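PDB 6N44: galectin from Ovis aries, which probably binds carbohydrates, as a galectin that recognises beta-galactosides, and takes part in the defence of sheep against parasites. Local coordinates for residues 54-59 / 82-87. Sequence-based numbering, arbitrary orientation.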
loop_
_atom_site.group_PDB
_atom_site.type_symbol
_atom_site.label_atom_id
_atom_site.label_comp_id
_atom_site.label_asym_id
_atom_site.label_seq_id
_atom_site.Cartn_x
_atom_site.Cartn_y
_atom_site.Cartn_z
ATOM N N PHE A 54 15.565 -8.345 -2.886
ATOM C CA PHE A 54 15.531 -7.488 -1.702
ATOM C C PHE A 54 15.413 -8.354 -0.457
ATOM O O PHE A 54 14.379 -8.995 -0.234
ATOM C CB PHE A 54 14.379 -6.487 -1.795
ATOM C CG PHE A 54 14.195 -5.635 -0.568
ATOM C CD1 PHE A 54 15.289 -5.096 0.100
ATOM C CD2 PHE A 54 12.911 -5.344 -0.092
ATOM C CE1 PHE A 54 15.114 -4.288 1.217
ATOM C CE2 PHE A 54 12.726 -4.548 1.048
ATOM C CZ PHE A 54 13.831 -4.021 1.700
ATOM N N ARG A 55 16.461 -8.356 0.360
ATOM C CA ARG A 55 16.432 -8.964 1.683
ATOM C C ARG A 55 16.493 -7.858 2.721
ATOM O O ARG A 55 17.350 -6.969 2.646
ATOM C CB ARG A 55 17.595 -9.951 1.901
ATOM C CG ARG A 55 17.821 -10.303 3.386
ATOM C CD ARG A 55 18.810 -11.474 3.616
ATOM N NE ARG A 55 18.270 -12.723 3.097
ATOM C CZ ARG A 55 18.889 -13.898 3.157
ATOM N NH1 ARG A 55 20.085 -14.001 3.726
ATOM N NH2 ARG A 55 18.298 -14.972 2.653
ATOM N N PHE A 56 15.593 -7.925 3.687
ATOM C CA PHE A 56 15.556 -7.039 4.842
ATOM C C PHE A 56 15.867 -7.884 6.064
ATOM O O PHE A 56 15.187 -8.886 6.312
ATOM C CB PHE A 56 14.174 -6.378 4.981
ATOM C CG PHE A 56 13.990 -5.540 6.248
ATOM C CD1 PHE A 56 14.227 -4.172 6.238
ATOM C CD2 PHE A 56 13.530 -6.117 7.424
ATOM C CE1 PHE A 56 14.036 -3.390 7.394
ATOM C CE2 PHE A 56 13.330 -5.345 8.582
ATOM C CZ PHE A 56 13.582 -3.975 8.559
ATOM N N TRP A 57 16.875 -7.472 6.826
ATOM C CA TRP A 57 17.378 -8.237 7.958
ATOM C C TRP A 57 17.507 -7.318 9.156
ATOM O O TRP A 57 18.034 -6.208 9.042
ATOM C CB TRP A 57 18.736 -8.871 7.627
ATOM C CG TRP A 57 19.356 -9.646 8.768
ATOM C CD1 TRP A 57 19.177 -10.970 9.052
ATOM C CD2 TRP A 57 20.264 -9.143 9.759
ATOM N NE1 TRP A 57 19.911 -11.322 10.161
ATOM C CE2 TRP A 57 20.580 -10.217 10.619
ATOM C CE3 TRP A 57 20.829 -7.888 10.011
ATOM C CZ2 TRP A 57 21.457 -10.084 11.698
ATOM C CZ3 TRP A 57 21.698 -7.752 11.097
ATOM C CH2 TRP A 57 22.005 -8.848 11.921
ATOM N N TYR A 58 17.024 -7.766 10.299
ATOM C CA TYR A 58 17.071 -6.948 11.497
ATOM C C TYR A 58 17.543 -7.798 12.654
ATOM O O TYR A 58 17.090 -8.931 12.822
ATOM C CB TYR A 58 15.708 -6.327 11.876
ATOM C CG TYR A 58 15.779 -5.737 13.275
ATOM C CD1 TYR A 58 16.330 -4.479 13.485
ATOM C CD2 TYR A 58 15.363 -6.464 14.387
ATOM C CE1 TYR A 58 16.439 -3.946 14.761
ATOM C CE2 TYR A 58 15.472 -5.944 15.666
ATOM C CZ TYR A 58 16.012 -4.687 15.849
ATOM O OH TYR A 58 16.118 -4.157 17.121
ATOM N N CYS A 59 18.425 -7.230 13.469
ATOM C CA CYS A 59 18.785 -7.854 14.735
ATOM C C CYS A 59 19.460 -6.804 15.597
ATOM O O CYS A 59 20.351 -6.095 15.116
ATOM C CB CYS A 59 19.712 -9.049 14.523
ATOM S SG CYS A 59 20.155 -9.926 16.049
ATOM N N GLU A 82 15.624 2.086 16.455
ATOM C CA GLU A 82 15.047 1.652 17.714
ATOM C C GLU A 82 13.610 1.178 17.549
ATOM O O GLU A 82 12.921 0.962 18.551
ATOM C CB GLU A 82 15.125 2.789 18.733
ATOM C CG GLU A 82 16.545 3.072 19.189
ATOM C CD GLU A 82 17.183 1.863 19.874
ATOM O OE1 GLU A 82 16.777 1.537 21.014
ATOM O OE2 GLU A 82 18.083 1.230 19.273
ATOM N N ALA A 83 13.160 0.987 16.305
ATOM C CA ALA A 83 11.749 0.727 16.031
ATOM C C ALA A 83 11.260 -0.602 16.605
ATOM O O ALA A 83 10.088 -0.714 16.980
ATOM C CB ALA A 83 11.496 0.762 14.524
ATOM N N PHE A 84 12.107 -1.624 16.657
ATOM C CA PHE A 84 11.689 -2.966 17.076
ATOM C C PHE A 84 11.995 -3.154 18.554
ATOM O O PHE A 84 13.127 -3.458 18.920
ATOM C CB PHE A 84 12.401 -4.042 16.267
ATOM C CG PHE A 84 12.173 -3.956 14.808
ATOM C CD1 PHE A 84 11.025 -4.503 14.243
ATOM C CD2 PHE A 84 13.112 -3.349 13.983
ATOM C CE1 PHE A 84 10.825 -4.447 12.877
ATOM C CE2 PHE A 84 12.923 -3.293 12.625
ATOM C CZ PHE A 84 11.773 -3.840 12.059
ATOM N N VAL A 85 10.986 -3.002 19.405
ATOM C CA VAL A 85 11.142 -3.185 20.844
ATOM C C VAL A 85 10.732 -4.618 21.179
ATOM O O VAL A 85 9.546 -4.957 21.029
ATOM C CB VAL A 85 10.301 -2.180 21.637
ATOM C CG1 VAL A 85 10.729 -2.166 23.085
ATOM C CG2 VAL A 85 10.389 -0.791 21.010
ATOM N N PRO A 86 11.657 -5.484 21.632
ATOM C CA PRO A 86 11.148 -6.774 22.115
ATOM C C PRO A 86 10.594 -6.596 23.531
ATOM O O PRO A 86 11.077 -5.713 24.236
ATOM C CB PRO A 86 12.391 -7.687 22.091
ATOM C CG PRO A 86 13.592 -6.760 21.765
ATOM C CD PRO A 86 13.102 -5.337 21.871
ATOM N N GLY A 87 9.563 -7.333 23.923
ATOM C CA GLY A 87 8.766 -8.132 23.014
ATOM C C GLY A 87 7.431 -7.430 22.810
ATOM O O GLY A 87 6.377 -8.001 23.081
HETATM O O HOH W 1 15.017 -1.686 16.955
#
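Y58 and F56 both hold CG anti to the backbone N (chi1 168° and 174°), which sets how their rings lie once the alternation of strand 52-59 has put these residues, two apart, on the same side; F84 turns CG anti to its carbonyl carbon and reaches in from the loop to meet them. F84 CD2 sits over the centre of one face of the Y58 ring, 3.4 Å from Y58 CD1. The two side chains run antiparallel, one alongside the other, with ring centroids 4.3 Å apart and planes inclined by 39°. F84 CB lies 3.7 Å from Y58 CZ, so the overlap runs along the tyrosine toward its hydroxyl. Farther in, F84 and F56 come at each other head-on and meet edge to edge, F84 CZ to F56 CZ at 3.9 Å. In the galectin beta-sandwich, this joins the inner side of the sheet that carries R55, a galactose-binding residue on the other side of the same strand, to the loop crossing to strand 90-97 of the second sheet. Phenylalanine suits both inner places: F94 meets F56 edge-to-face, F90 does the same with F84, and neither side chain brings a polar group into the interior. Tyrosine suits its place because its ring packs while Y58 OH hydrogen-bonds to G61 N and, at 2.7 Å, to a water O. The water in turn accepts a hydrogen bond from F84 N at 2.9 Å, linking the tyrosine's polar end to the loop backbone.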